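Local coordinates for protein ECL CdiI (Enterobacter cloacae subsp. cloacae, PDB 4NTQ) that serves as the immunity protein of a contact-dependent growth inhibition system, forming a complex with the C-terminal toxin of CdiA, a ribosomal RNase, at residues H33-Y44 with L64-E72. Sequence-based numbering, arbitrary orientation.
Sequences HLPLSYWDIKDY and LAVSMYEPE
Met-68 and Trp-39 meet where residues 66-71 run past the 36-40 turn, the backbones closest at Tyr-38 and Tyr-69, whose CA atoms are 5.2 Å apart. Water 2 bridges the two segments, donating to Pro-35 O and Met-68 O and accepting from Trp-39 N. Selenomethionine Met-68 leaves its backbone with CG opposite the N (chi1 -178°), which lays CG 3.6 Å from the centroid of the Trp-39 six-membered ring. Its SE stands farther above the same face, a Met-aromatic contact. Asp-43 CB lies over the rim of the opposite face. Tyr-38 turns one ring face to the backbone of Tyr-69 and Glu-70, with Glu-70 CA in CH-pi contact 3.9 Å from the ring centroid. Pro-71 CD touches Tyr-38 OH at 3.5 Å. The Tyr-44 ring lies between Trp-39 CE3 and Leu-34 CD2, and its OH donates to a lone pair of Pro-35 O at 2.6 Å. Tyr-69 crosses Pro-35 at about a right angle, and its OH is hydrogen-bonded to Glu-16 OE2. Asp-40 and Asp-43 form a capping box at the start of helix 41-58. The contact joins the two antiparallel sheets, linking strand 28-35 and this helix to the chain leaving strand 61-65, beside strand 76-85.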
loop_
_atom_site.group_PDB
_atom_site.type_symbol
_atom_site.label_atom_id
_atom_site.label_comp_id
_atom_site.label_asym_id
_atom_site.label_seq_id
_atom_site.Cartn_x
_atom_site.Cartn_y
_atom_site.Cartn_z
ATOM N N HIS B 33 4.542 -1.900 -7.528
ATOM C CA HIS B 33 5.847 -1.378 -7.926
ATOM C C HIS B 33 6.578 -0.884 -6.672
ATOM O O HIS B 33 6.364 0.249 -6.232
ATOM C CB HIS B 33 5.691 -0.221 -8.918
ATOM C CG HIS B 33 4.964 -0.588 -10.176
ATOM N ND1 HIS B 33 4.307 0.335 -10.963
ATOM C CD2 HIS B 33 4.813 -1.782 -10.795
ATOM C CE1 HIS B 33 3.768 -0.274 -12.004
ATOM N NE2 HIS B 33 4.062 -1.563 -11.926
ATOM N N LEU B 34 7.431 -1.733 -6.100
ATOM C CA LEU B 34 8.127 -1.409 -4.866
ATOM C C LEU B 34 9.333 -0.532 -5.171
ATOM O O LEU B 34 10.252 -0.974 -5.857
ATOM C CB LEU B 34 8.584 -2.688 -4.155
ATOM C CG LEU B 34 7.562 -3.401 -3.267
ATOM C CD1 LEU B 34 6.326 -3.806 -4.050
ATOM C CD2 LEU B 34 8.187 -4.615 -2.583
ATOM N N PRO B 35 9.327 0.722 -4.679
ATOM C CA PRO B 35 10.456 1.630 -4.952
ATOM C C PRO B 35 11.722 1.184 -4.230
ATOM O O PRO B 35 11.667 0.747 -3.068
ATOM C CB PRO B 35 9.971 2.983 -4.401
ATOM C CG PRO B 35 8.944 2.663 -3.407
ATOM C CD PRO B 35 8.263 1.391 -3.914
ATOM N N LEU B 36 12.853 1.315 -4.912
ATOM C CA LEU B 36 14.128 0.799 -4.422
ATOM C C LEU B 36 15.116 1.902 -4.041
ATOM O O LEU B 36 16.298 1.638 -3.795
ATOM C CB LEU B 36 14.768 -0.093 -5.495
ATOM C CG LEU B 36 13.908 -1.231 -6.027
ATOM C CD1 LEU B 36 14.591 -1.903 -7.227
ATOM C CD2 LEU B 36 13.647 -2.230 -4.932
ATOM N N SER B 37 14.654 3.145 -4.032
ATOM C CA SER B 37 15.586 4.261 -3.844
ATOM C C SER B 37 16.208 4.297 -2.439
ATOM O O SER B 37 17.281 4.853 -2.244
ATOM C CB SER B 37 14.939 5.604 -4.211
ATOM O OG SER B 37 13.859 5.904 -3.348
ATOM N N TYR B 38 15.542 3.672 -1.479
ATOM C CA TYR B 38 16.010 3.643 -0.091
ATOM C C TYR B 38 16.228 2.198 0.378
ATOM O O TYR B 38 17.287 1.861 0.897
ATOM C CB TYR B 38 15.003 4.366 0.817
ATOM C CG TYR B 38 15.396 4.458 2.279
ATOM C CD1 TYR B 38 16.386 5.340 2.706
ATOM C CD2 TYR B 38 14.754 3.689 3.237
ATOM C CE1 TYR B 38 16.737 5.433 4.045
ATOM C CE2 TYR B 38 15.095 3.775 4.581
ATOM C CZ TYR B 38 16.087 4.646 4.970
ATOM O OH TYR B 38 16.420 4.727 6.286
ATOM N N TRP B 39 15.225 1.349 0.184
ATOM C CA TRP B 39 15.314 -0.073 0.511
ATOM C C TRP B 39 15.514 -0.930 -0.732
ATOM O O TRP B 39 14.837 -0.716 -1.735
ATOM C CB TRP B 39 13.998 -0.527 1.128
ATOM C CG TRP B 39 13.911 -0.379 2.620
ATOM C CD1 TRP B 39 14.875 0.093 3.463
ATOM C CD2 TRP B 39 12.792 -0.723 3.444
ATOM N NE1 TRP B 39 14.421 0.069 4.762
ATOM C CE2 TRP B 39 13.144 -0.429 4.774
ATOM C CE3 TRP B 39 11.522 -1.241 3.183
ATOM C CZ2 TRP B 39 12.271 -0.637 5.841
ATOM C CZ3 TRP B 39 10.655 -1.452 4.249
ATOM C CH2 TRP B 39 11.036 -1.150 5.557
ATOM N N ASP B 40 16.405 -1.919 -0.670
ATOM C CA ASP B 40 16.368 -3.005 -1.655
ATOM C C ASP B 40 15.354 -4.049 -1.201
ATOM O O ASP B 40 14.700 -3.868 -0.169
ATOM C CB ASP B 40 17.757 -3.634 -1.897
ATOM C CG ASP B 40 18.399 -4.197 -0.625
ATOM O OD1 ASP B 40 19.644 -4.198 -0.545
ATOM O OD2 ASP B 40 17.682 -4.652 0.284
ATOM N N ILE B 41 15.222 -5.139 -1.954
ATOM C CA ILE B 41 14.193 -6.148 -1.671
ATOM C C ILE B 41 14.519 -6.961 -0.413
ATOM O O ILE B 41 13.627 -7.385 0.324
ATOM C CB ILE B 41 13.941 -7.065 -2.899
ATOM C CG1 ILE B 41 13.308 -6.239 -4.010
ATOM C CG2 ILE B 41 12.959 -8.210 -2.574
ATOM C CD1 ILE B 41 11.838 -5.903 -3.751
ATOM N N LYS B 42 15.807 -7.147 -0.160
ATOM C CA LYS B 42 16.257 -7.767 1.077
ATOM C C LYS B 42 15.758 -6.957 2.288
ATOM O O LYS B 42 15.286 -7.527 3.275
ATOM C CB LYS B 42 17.780 -7.899 1.072
ATOM C CG LYS B 42 18.300 -9.212 1.607
ATOM C CD LYS B 42 19.685 -9.526 1.052
ATOM C CE LYS B 42 19.644 -9.819 -0.451
ATOM N NZ LYS B 42 20.994 -10.140 -1.018
ATOM N N ASP B 43 15.838 -5.632 2.196
ATOM C CA ASP B 43 15.307 -4.758 3.240
ATOM C C ASP B 43 13.785 -4.902 3.431
ATOM O O ASP B 43 13.309 -4.965 4.572
ATOM C CB ASP B 43 15.619 -3.300 2.938
ATOM C CG ASP B 43 17.077 -2.966 3.087
ATOM O OD1 ASP B 43 17.777 -3.589 3.912
ATOM O OD2 ASP B 43 17.517 -2.049 2.378
ATOM N N TYR B 44 13.036 -4.939 2.322
ATOM C CA TYR B 44 11.589 -5.057 2.384
ATOM C C TYR B 44 11.270 -6.352 3.087
ATOM O O TYR B 44 10.432 -6.396 3.995
ATOM C CB TYR B 44 10.966 -5.081 0.989
ATOM C CG TYR B 44 10.679 -3.717 0.389
ATOM C CD1 TYR B 44 9.516 -3.015 0.726
ATOM C CD2 TYR B 44 11.554 -3.140 -0.535
ATOM C CE1 TYR B 44 9.244 -1.753 0.171
ATOM C CE2 TYR B 44 11.291 -1.893 -1.097
ATOM C CZ TYR B 44 10.139 -1.197 -0.741
ATOM O OH TYR B 44 9.886 0.046 -1.299
ATOM N N LEU B 64 2.727 -4.738 6.453
ATOM C CA LEU B 64 3.748 -5.020 5.442
ATOM C C LEU B 64 3.886 -3.834 4.500
ATOM O O LEU B 64 3.029 -3.635 3.639
ATOM C CB LEU B 64 3.346 -6.231 4.589
ATOM C CG LEU B 64 2.971 -7.520 5.312
ATOM C CD1 LEU B 64 2.540 -8.601 4.324
ATOM C CD2 LEU B 64 4.123 -8.010 6.144
ATOM N N ALA B 65 4.963 -3.066 4.641
ATOM C CA ALA B 65 5.176 -1.896 3.794
ATOM C C ALA B 65 5.526 -2.311 2.363
ATOM O O ALA B 65 6.320 -3.226 2.150
ATOM C CB ALA B 65 6.281 -1.018 4.361
ATOM N N VAL B 66 4.927 -1.649 1.382
ATOM C CA VAL B 66 5.294 -1.917 -0.003
ATOM C C VAL B 66 5.783 -0.644 -0.689
ATOM O O VAL B 66 5.815 -0.537 -1.920
ATOM C CB VAL B 66 4.167 -2.593 -0.767
ATOM C CG1 VAL B 66 3.883 -3.964 -0.134
ATOM C CG2 VAL B 66 2.948 -1.710 -0.773
ATOM N N SER B 67 6.160 0.326 0.137
ATOM C CA SER B 67 6.956 1.444 -0.321
ATOM C C SER B 67 7.637 2.021 0.906
ATOM O O SER B 67 7.097 1.955 2.008
ATOM C CB SER B 67 6.095 2.509 -1.020
ATOM O OG SER B 67 5.277 3.189 -0.084
HETATM N N MSE B 68 8.821 2.589 0.705
HETATM C CA MSE B 68 9.601 3.140 1.782
HETATM C C MSE B 68 10.604 4.112 1.205
HETATM O O MSE B 68 11.177 3.875 0.138
HETATM C CB MSE B 68 10.335 2.033 2.533
HETATM C CG MSE B 68 11.141 2.534 3.721
HETATM SE SE MSE B 68 9.968 3.340 5.077
HETATM C CE MSE B 68 8.536 1.987 5.020
ATOM N N TYR B 69 10.799 5.217 1.908
ATOM C CA TYR B 69 11.818 6.176 1.540
ATOM C C TYR B 69 12.500 6.572 2.814
ATOM O O TYR B 69 12.154 6.055 3.880
ATOM C CB TYR B 69 11.184 7.381 0.863
ATOM C CG TYR B 69 10.488 7.023 -0.428
ATOM C CD1 TYR B 69 9.135 6.684 -0.445
ATOM C CD2 TYR B 69 11.188 7.000 -1.633
ATOM C CE1 TYR B 69 8.499 6.352 -1.630
ATOM C CE2 TYR B 69 10.564 6.670 -2.820
ATOM C CZ TYR B 69 9.226 6.349 -2.818
ATOM O OH TYR B 69 8.610 6.016 -4.005
ATOM N N GLU B 70 13.489 7.454 2.695
ATOM C CA GLU B 70 14.081 8.112 3.845
ATOM C C GLU B 70 12.938 8.565 4.733
ATOM O O GLU B 70 12.099 9.355 4.305
ATOM C CB GLU B 70 14.888 9.323 3.389
ATOM C CG GLU B 70 15.751 9.946 4.474
ATOM C CD GLU B 70 17.021 9.156 4.726
ATOM O OE1 GLU B 70 17.644 8.709 3.739
ATOM O OE2 GLU B 70 17.397 8.982 5.907
ATOM N N PRO B 71 12.874 8.031 5.960
ATOM C CA PRO B 71 11.761 8.329 6.877
ATOM C C PRO B 71 11.525 9.826 7.169
ATOM O O PRO B 71 10.367 10.220 7.321
ATOM C CB PRO B 71 12.143 7.562 8.149
ATOM C CG PRO B 71 12.996 6.419 7.641
ATOM C CD PRO B 71 13.776 6.992 6.490
ATOM N N GLU B 72 12.577 10.642 7.232
ATOM C CA GLU B 72 12.393 12.077 7.469
ATOM C C GLU B 72 11.940 12.807 6.207
ATOM O O GLU B 72 11.416 13.918 6.281
ATOM C CB GLU B 72 13.671 12.718 8.034
HETATM O O HOH W 1 4.184 0.444 -3.833
HETATM O O HOH W 2 12.883 2.260 -1.326
#